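Local coordinates for 23S rRNA-specific endonuclease VapC20 (Mycobacterium tuberculosis H37Rv, PDB 5WZF), which cleaves 23S rRNA in the sarcin-ricin loop of the ribosome as the magnesium-dependent toxin of a type II toxin-antitoxin system, at residues 34-39 with 127-132; 48-53 with 112-117. All coordinates share one frame; numbering follows the deposited sequence.

Both contacts belong to one PIN domain built round a parallel sheet, and their centres lie about 16 Å apart. Along the chain contact 2 falls within the loop that contact 1 closes: helix 33-41 leads into strand 47-50 and helix 51-64, helix 109-121 follows later, and strand 125-127 then runs into the loop that returns to helix 33-41. Strand 15-17 lies between strands 47-50 and 125-127 in the sheet and touches side chains of both contacts. The two also meet directly, D132 O packing on F115 CZ at 3.6 Å. Contact 1 joins helix 33-41 to the end of strand 125-127; contact 2 packs helix 109-121 beside strand 47-50, near the predicted magnesium ligands D18 and D111.

Contact 1 of 2, residues 34-39 with 127-132; sequences GTAKRL and YAFDGD
L39 presents its CB to one face of the Y127 ring and its CD1 to the F129 ring, so one leucine on helix 33-41 fills the hollow between the two aromatic side chains. CB stands 3.9 Å above the Y127 ring plane, shifted toward the rim, in a CH-pi contact 4.2 Å from the centroid. The approach to F129 is looser, with L39 CD1 4.4 Å from F129 CZ. F129 in turn pushes its far end at the helix one turn earlier: T35 CG2 meets F129 CE1 at 3.9 Å near the ring plane, and A36 CB sits 4.3 Å from F129 CE2. With chi1 at -60°, T35 CG2 lies opposite its own backbone N across the CA-CB bond, which turns the methyl rather than the hydroxyl to the ring edge. F21 of helix 19-25 also packs against A36, L39 and Y127. Y127 OH lies 2.8 Å from L39 O, a weak hydrogen bond at most, since another acceptor competes for the phenol proton; S42 OG also bonds weakly to this carbonyl. The chemistry is therefore mainly apolar wedging and the CH-pi contact, with the phenol at most a weak, uncertain polar link to the helix backbone.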
ATOM      1  N   GLY A  34     -14.916  -7.528  18.523  1.00 26.92           N
ATOM      2  CA  GLY A  34     -16.216  -8.117  18.794  1.00 29.73           C
ATOM      3  C   GLY A  34     -17.223  -7.812  17.702  1.00 31.05           C
ATOM      4  O   GLY A  34     -17.962  -8.693  17.265  1.00 30.50           O
ATOM      5  N   THR A  35     -17.248  -6.560  17.259  1.00 29.02           N
ATOM      6  CA  THR A  35     -18.139  -6.145  16.183  1.00 30.13           C
ATOM      7  C   THR A  35     -17.768  -6.828  14.870  1.00 25.94           C
ATOM      8  O   THR A  35     -18.641  -7.258  14.110  1.00 24.51           O
ATOM      9  CB  THR A  35     -18.110  -4.615  15.994  1.00 31.61           C
ATOM     10  OG1 THR A  35     -18.523  -3.982  17.209  1.00 37.03           O
ATOM     11  CG2 THR A  35     -19.036  -4.187  14.862  1.00 27.86           C
ATOM     12  N   ALA A  36     -16.468  -6.929  14.610  1.00 22.24           N
ATOM     13  CA  ALA A  36     -15.979  -7.586  13.405  1.00 20.20           C
ATOM     14  C   ALA A  36     -16.398  -9.055  13.373  1.00 20.80           C
ATOM     15  O   ALA A  36     -16.795  -9.568  12.329  1.00 22.47           O
ATOM     16  CB  ALA A  36     -14.468  -7.462  13.311  1.00 21.57           C
ATOM     17  N   LYS A  37     -16.313  -9.726  14.518  1.00 22.30           N
ATOM     18  CA  LYS A  37     -16.701 -11.132  14.603  1.00 23.48           C
ATOM     19  C   LYS A  37     -18.184 -11.333  14.306  1.00 27.34           C
ATOM     20  O   LYS A  37     -18.559 -12.277  13.607  1.00 27.49           O
ATOM     21  CB  LYS A  37     -16.367 -11.705  15.982  1.00 27.36           C
ATOM     22  CG  LYS A  37     -14.925 -12.162  16.138  1.00 33.10           C
ATOM     23  CD  LYS A  37     -14.765 -13.079  17.346  1.00 38.42           C
ATOM     24  CE  LYS A  37     -15.112 -12.361  18.643  1.00 42.42           C
ATOM     25  NZ  LYS A  37     -14.934 -13.240  19.835  1.00 45.05           N
ATOM     26  N   ARG A  38     -19.028 -10.453  14.833  1.00 26.36           N
ATOM     27  CA  ARG A  38     -20.463 -10.581  14.610  1.00 28.22           C
ATOM     28  C   ARG A  38     -20.799 -10.335  13.143  1.00 27.54           C
ATOM     29  O   ARG A  38     -21.614 -11.047  12.559  1.00 28.43           O
ATOM     30  CB  ARG A  38     -21.256  -9.618  15.495  1.00 30.22           C
ATOM     31  CG  ARG A  38     -22.761  -9.804  15.354  1.00 33.36           C
ATOM     32  CD  ARG A  38     -23.560  -8.957  16.325  1.00 36.56           C
ATOM     33  NE  ARG A  38     -24.994  -9.161  16.131  1.00 40.34           N
ATOM     34  CZ  ARG A  38     -25.945  -8.551  16.834  1.00 44.29           C
ATOM     35  NH1 ARG A  38     -27.221  -8.805  16.582  1.00 50.30           N
ATOM     36  NH2 ARG A  38     -25.622  -7.690  17.788  1.00 41.74           N
ATOM     37  N   LEU A  39     -20.160  -9.328  12.555  1.00 24.87           N
ATOM     38  CA  LEU A  39     -20.371  -9.006  11.149  1.00 23.78           C
ATOM     39  C   LEU A  39     -19.898 -10.138  10.253  1.00 27.09           C
ATOM     40  O   LEU A  39     -20.531 -10.456   9.244  1.00 26.53           O
ATOM     41  CB  LEU A  39     -19.647  -7.708  10.783  1.00 27.14           C
ATOM     42  CG  LEU A  39     -20.324  -6.424  11.265  1.00 27.17           C
ATOM     43  CD1 LEU A  39     -19.432  -5.218  11.007  1.00 23.14           C
ATOM     44  CD2 LEU A  39     -21.665  -6.261  10.569  1.00 31.51           C
ATOM     45  N   TYR A 127     -17.400  -3.731   4.585  1.00 13.90           N
ATOM     46  CA  TYR A 127     -16.983  -4.101   5.924  1.00 15.51           C
ATOM     47  C   TYR A 127     -15.770  -3.256   6.269  1.00 16.46           C
ATOM     48  O   TYR A 127     -14.663  -3.522   5.801  1.00 17.19           O
ATOM     49  CB  TYR A 127     -16.663  -5.595   6.015  1.00 16.61           C
ATOM     50  CG  TYR A 127     -17.872  -6.451   6.318  1.00 17.61           C
ATOM     51  CD1 TYR A 127     -19.150  -5.905   6.309  1.00 20.07           C
ATOM     52  CD2 TYR A 127     -17.739  -7.800   6.620  1.00 23.10           C
ATOM     53  CE1 TYR A 127     -20.259  -6.676   6.594  1.00 20.28           C
ATOM     54  CE2 TYR A 127     -18.847  -8.581   6.903  1.00 26.82           C
ATOM     55  CZ  TYR A 127     -20.103  -8.014   6.883  1.00 26.49           C
ATOM     56  OH  TYR A 127     -21.214  -8.780   7.164  1.00 30.06           O
ATOM     57  N   ALA A 128     -15.993  -2.226   7.077  1.00 16.21           N
ATOM     58  CA  ALA A 128     -14.969  -1.223   7.340  1.00 17.76           C
ATOM     59  C   ALA A 128     -15.340  -0.390   8.555  1.00 19.13           C
ATOM     60  O   ALA A 128     -16.511  -0.289   8.911  1.00 22.13           O
ATOM     61  CB  ALA A 128     -14.781  -0.327   6.126  1.00 16.74           C
ATOM     62  N   PHE A 129     -14.343   0.215   9.185  1.00 21.41           N
ATOM     63  CA  PHE A 129     -14.595   1.064  10.340  1.00 24.67           C
ATOM     64  C   PHE A 129     -14.034   2.474  10.144  1.00 32.88           C
ATOM     65  O   PHE A 129     -13.257   2.715   9.223  1.00 32.84           O
ATOM     66  CB  PHE A 129     -14.003   0.427  11.600  1.00 27.27           C
ATOM     67  CG  PHE A 129     -14.616  -0.901  11.955  1.00 27.87           C
ATOM     68  CD1 PHE A 129     -15.896  -0.968  12.477  1.00 26.88           C
ATOM     69  CD2 PHE A 129     -13.912  -2.080  11.771  1.00 28.56           C
ATOM     70  CE1 PHE A 129     -16.466  -2.184  12.810  1.00 28.72           C
ATOM     71  CE2 PHE A 129     -14.475  -3.302  12.101  1.00 27.70           C
ATOM     72  CZ  PHE A 129     -15.754  -3.353  12.620  1.00 28.29           C
ATOM     73  N   ASP A 130     -14.485   3.396  10.994  1.00 47.68           N
ATOM     74  CA  ASP A 130     -13.895   4.733  11.159  1.00 57.85           C
ATOM     75  C   ASP A 130     -14.069   5.756  10.020  1.00 56.33           C
ATOM     76  O   ASP A 130     -13.267   6.685   9.904  1.00 59.32           O
ATOM     77  CB  ASP A 130     -12.398   4.599  11.471  1.00 67.56           C
ATOM     78  CG  ASP A 130     -12.121   3.599  12.580  1.00 74.84           C
ATOM     79  OD1 ASP A 130     -13.075   3.218  13.294  1.00 77.50           O
ATOM     80  OD2 ASP A 130     -10.947   3.203  12.747  1.00 77.53           O
ATOM     81  N   GLY A 131     -15.091   5.594   9.182  1.00 47.58           N
ATOM     82  CA  GLY A 131     -15.623   6.731   8.440  1.00 40.56           C
ATOM     83  C   GLY A 131     -15.239   7.085   7.008  1.00 31.41           C
ATOM     84  O   GLY A 131     -16.015   7.761   6.331  1.00 25.98           O
ATOM     85  N   ASP A 132     -14.063   6.673   6.537  1.00 28.67           N
ATOM     86  CA  ASP A 132     -13.618   7.058   5.195  1.00 28.91           C
ATOM     87  C   ASP A 132     -14.571   6.561   4.107  1.00 21.60           C
ATOM     88  O   ASP A 132     -14.880   7.282   3.156  1.00 21.77           O
ATOM     89  CB  ASP A 132     -12.208   6.529   4.918  1.00 34.30           C
ATOM     90  CG  ASP A 132     -11.179   7.069   5.890  1.00 46.88           C
ATOM     91  OD1 ASP A 132     -10.695   8.201   5.679  1.00 49.85           O
ATOM     92  OD2 ASP A 132     -10.848   6.359   6.862  1.00 53.72           O
TER

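Contact 2 of 2, residues 48-53 with 112-117; sequences MTSNHV and ATSFAV
T113 OG1 comes to the H52 ring obliquely, neither over its face nor at its edge, 4.1 Å from H52 CG; the two side chains cross at about a right angle. F109 meets the same imidazole edge-to-face, E92 of the same chain accepts from H52 NE2, and H52 of the other VapC20 chain brings its ring against it with the planes at about 45°. Between the two segments a water joins three hydroxyls: it lies 2.6 Å from S50 OG and 2.7 Å from S114 OG, and it donates to T113 OG1 at 2.8 Å. T113 chi1 of 62° sets OG1 between its backbone N and carbonyl carbon, facing this water, and V110 O also bonds T113 OG1 and S114 OG. S50 OG has a second task as the N-cap of helix 51-64, accepting from V53 N at 3.0 Å with an N-H...O angle of 160°. Apolar contacts complete the interface: V53 CG2 presses on S114 OG at 3.4 Å and, farther from the water, M48 SD obliquely meets V117 CG1 at 3.9 Å. Such packing of a helix on a parallel sheet, with F16 of strand 15-17 touching S50, V53, S114 and V117, is typical of the alpha/beta PIN fold, and here it borders the predicted magnesium site of D18 and D111.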
ATOM      1  N   MET A  48     -15.612  -9.701  -1.011  1.00 17.54           N
ATOM      2  CA  MET A  48     -14.505  -9.245  -1.838  1.00 17.62           C
ATOM      3  C   MET A  48     -13.522  -8.378  -1.058  1.00 15.09           C
ATOM      4  O   MET A  48     -13.894  -7.695  -0.115  1.00 14.64           O
ATOM      5  CB  MET A  48     -15.053  -8.471  -3.040  1.00 20.70           C
ATOM      6  CG  MET A  48     -14.011  -7.947  -4.002  1.00 26.76           C
ATOM      7  SD  MET A  48     -14.768  -6.913  -5.263  1.00 26.58           S
ATOM      8  CE  MET A  48     -15.731  -8.120  -6.175  1.00 40.54           C
ATOM      9  N   THR A  49     -12.256  -8.422  -1.456  1.00 14.40           N
ATOM     10  CA  THR A  49     -11.272  -7.475  -0.947  1.00 13.21           C
ATOM     11  C   THR A  49     -10.262  -7.228  -2.065  1.00 13.70           C
ATOM     12  O   THR A  49     -10.476  -7.672  -3.190  1.00 14.74           O
ATOM     13  CB  THR A  49     -10.591  -7.984   0.338  1.00 13.53           C
ATOM     14  OG1 THR A  49      -9.874  -6.908   0.958  1.00 14.02           O
ATOM     15  CG2 THR A  49      -9.641  -9.143   0.033  1.00 15.22           C
ATOM     16  N   SER A  50      -9.177  -6.514  -1.781  1.00 13.19           N
ATOM     17  CA  SER A  50      -8.198  -6.218  -2.826  1.00 13.69           C
ATOM     18  C   SER A  50      -6.784  -6.585  -2.401  1.00 13.41           C
ATOM     19  O   SER A  50      -6.520  -6.804  -1.218  1.00 11.66           O
ATOM     20  CB  SER A  50      -8.238  -4.736  -3.199  1.00 14.65           C
ATOM     21  OG  SER A  50      -7.580  -3.967  -2.205  1.00 15.14           O
ATOM     22  N   ASN A  51      -5.877  -6.633  -3.372  1.00 14.05           N
ATOM     23  CA  ASN A  51      -4.474  -6.892  -3.084  1.00 13.93           C
ATOM     24  C   ASN A  51      -3.872  -5.771  -2.241  1.00 14.34           C
ATOM     25  O   ASN A  51      -3.095  -6.026  -1.320  1.00 15.87           O
ATOM     26  CB  ASN A  51      -3.675  -7.084  -4.383  1.00 16.16           C
ATOM     27  CG  ASN A  51      -3.767  -5.890  -5.326  1.00 19.14           C
ATOM     28  OD1 ASN A  51      -4.817  -5.261  -5.465  1.00 17.44           O
ATOM     29  ND2 ASN A  51      -2.657  -5.580  -5.988  1.00 18.83           N
ATOM     30  N   HIS A  52      -4.244  -4.532  -2.550  1.00 13.89           N
ATOM     31  CA  HIS A  52      -3.771  -3.381  -1.789  1.00 14.70           C
ATOM     32  C   HIS A  52      -4.232  -3.441  -0.331  1.00 12.42           C
ATOM     33  O   HIS A  52      -3.466  -3.134   0.582  1.00 12.80           O
ATOM     34  CB  HIS A  52      -4.240  -2.074  -2.440  1.00 16.63           C
ATOM     35  CG  HIS A  52      -3.515  -1.738  -3.706  1.00 19.44           C
ATOM     36  ND1 HIS A  52      -2.282  -1.125  -3.717  1.00 23.81           N
ATOM     37  CD2 HIS A  52      -3.849  -1.930  -5.005  1.00 26.88           C
ATOM     38  CE1 HIS A  52      -1.887  -0.953  -4.966  1.00 27.02           C
ATOM     39  NE2 HIS A  52      -2.821  -1.432  -5.768  1.00 19.43           N
ATOM     40  N   VAL A  53      -5.478  -3.843  -0.112  1.00 11.92           N
ATOM     41  CA  VAL A  53      -6.004  -3.966   1.244  1.00 11.20           C
ATOM     42  C   VAL A  53      -5.272  -5.061   2.018  1.00 10.75           C
ATOM     43  O   VAL A  53      -4.873  -4.861   3.171  1.00 14.60           O
ATOM     44  CB  VAL A  53      -7.529  -4.251   1.238  1.00 11.21           C
ATOM     45  CG1 VAL A  53      -7.984  -4.827   2.574  1.00 12.01           C
ATOM     46  CG2 VAL A  53      -8.301  -2.981   0.917  1.00 12.79           C
ATOM     47  N   ALA A 112      -8.658   4.896  -1.832  1.00 12.14           N
ATOM     48  CA  ALA A 112      -9.070   5.371  -3.149  1.00 15.06           C
ATOM     49  C   ALA A 112      -9.208   4.225  -4.148  1.00 16.44           C
ATOM     50  O   ALA A 112     -10.127   4.218  -4.965  1.00 15.13           O
ATOM     51  CB  ALA A 112      -8.091   6.400  -3.672  1.00 15.80           C
ATOM     52  N   THR A 113      -8.283   3.268  -4.097  1.00 14.65           N
ATOM     53  CA  THR A 113      -8.363   2.100  -4.970  1.00 12.01           C
ATOM     54  C   THR A 113      -9.541   1.225  -4.562  1.00 15.14           C
ATOM     55  O   THR A 113     -10.208   0.634  -5.412  1.00 14.68           O
ATOM     56  CB  THR A 113      -7.065   1.258  -4.945  1.00 15.30           C
ATOM     57  OG1 THR A 113      -6.833   0.751  -3.625  1.00 15.77           O
ATOM     58  CG2 THR A 113      -5.875   2.098  -5.384  1.00 18.01           C
ATOM     59  N   SER A 114      -9.787   1.140  -3.258  1.00 12.65           N
ATOM     60  CA  SER A 114     -10.923   0.378  -2.753  1.00 12.93           C
ATOM     61  C   SER A 114     -12.232   0.974  -3.255  1.00 14.47           C
ATOM     62  O   SER A 114     -13.126   0.245  -3.689  1.00 16.06           O
ATOM     63  CB  SER A 114     -10.921   0.331  -1.222  1.00 13.87           C
ATOM     64  OG  SER A 114      -9.899  -0.524  -0.736  1.00 13.49           O
ATOM     65  N   PHE A 115     -12.338   2.299  -3.194  1.00 13.40           N
ATOM     66  CA  PHE A 115     -13.523   2.996  -3.694  1.00 12.47           C
ATOM     67  C   PHE A 115     -13.704   2.738  -5.189  1.00 12.90           C
ATOM     68  O   PHE A 115     -14.818   2.530  -5.658  1.00 14.86           O
ATOM     69  CB  PHE A 115     -13.435   4.512  -3.443  1.00 15.06           C
ATOM     70  CG  PHE A 115     -13.249   4.892  -1.997  1.00 14.68           C
ATOM     71  CD1 PHE A 115     -13.607   4.027  -0.976  1.00 15.39           C
ATOM     72  CD2 PHE A 115     -12.707   6.126  -1.662  1.00 17.02           C
ATOM     73  CE1 PHE A 115     -13.428   4.380   0.352  1.00 18.26           C
ATOM     74  CE2 PHE A 115     -12.524   6.486  -0.336  1.00 17.17           C
ATOM     75  CZ  PHE A 115     -12.888   5.613   0.674  1.00 15.71           C
ATOM     76  N   ALA A 116     -12.604   2.759  -5.934  1.00 15.48           N
ATOM     77  CA  ALA A 116     -12.663   2.518  -7.371  1.00 13.83           C
ATOM     78  C   ALA A 116     -13.126   1.096  -7.676  1.00 17.42           C
ATOM     79  O   ALA A 116     -13.909   0.877  -8.604  1.00 20.92           O
ATOM     80  CB  ALA A 116     -11.302   2.787  -8.015  1.00 14.06           C
ATOM     81  N   VAL A 117     -12.645   0.131  -6.899  1.00 17.15           N
ATOM     82  CA  VAL A 117     -13.044  -1.263  -7.093  1.00 14.32           C
ATOM     83  C   VAL A 117     -14.543  -1.432  -6.832  1.00 15.35           C
ATOM     84  O   VAL A 117     -15.259  -2.032  -7.639  1.00 16.80           O
ATOM     85  CB  VAL A 117     -12.244  -2.218  -6.184  1.00 15.85           C
ATOM     86  CG1 VAL A 117     -12.863  -3.611  -6.206  1.00 15.25           C
ATOM     87  CG2 VAL A 117     -10.782  -2.273  -6.618  1.00 14.01           C
TER
HETATM   88  O   HOH W   1      -8.128  -1.486  -2.512  1.00 13.79           O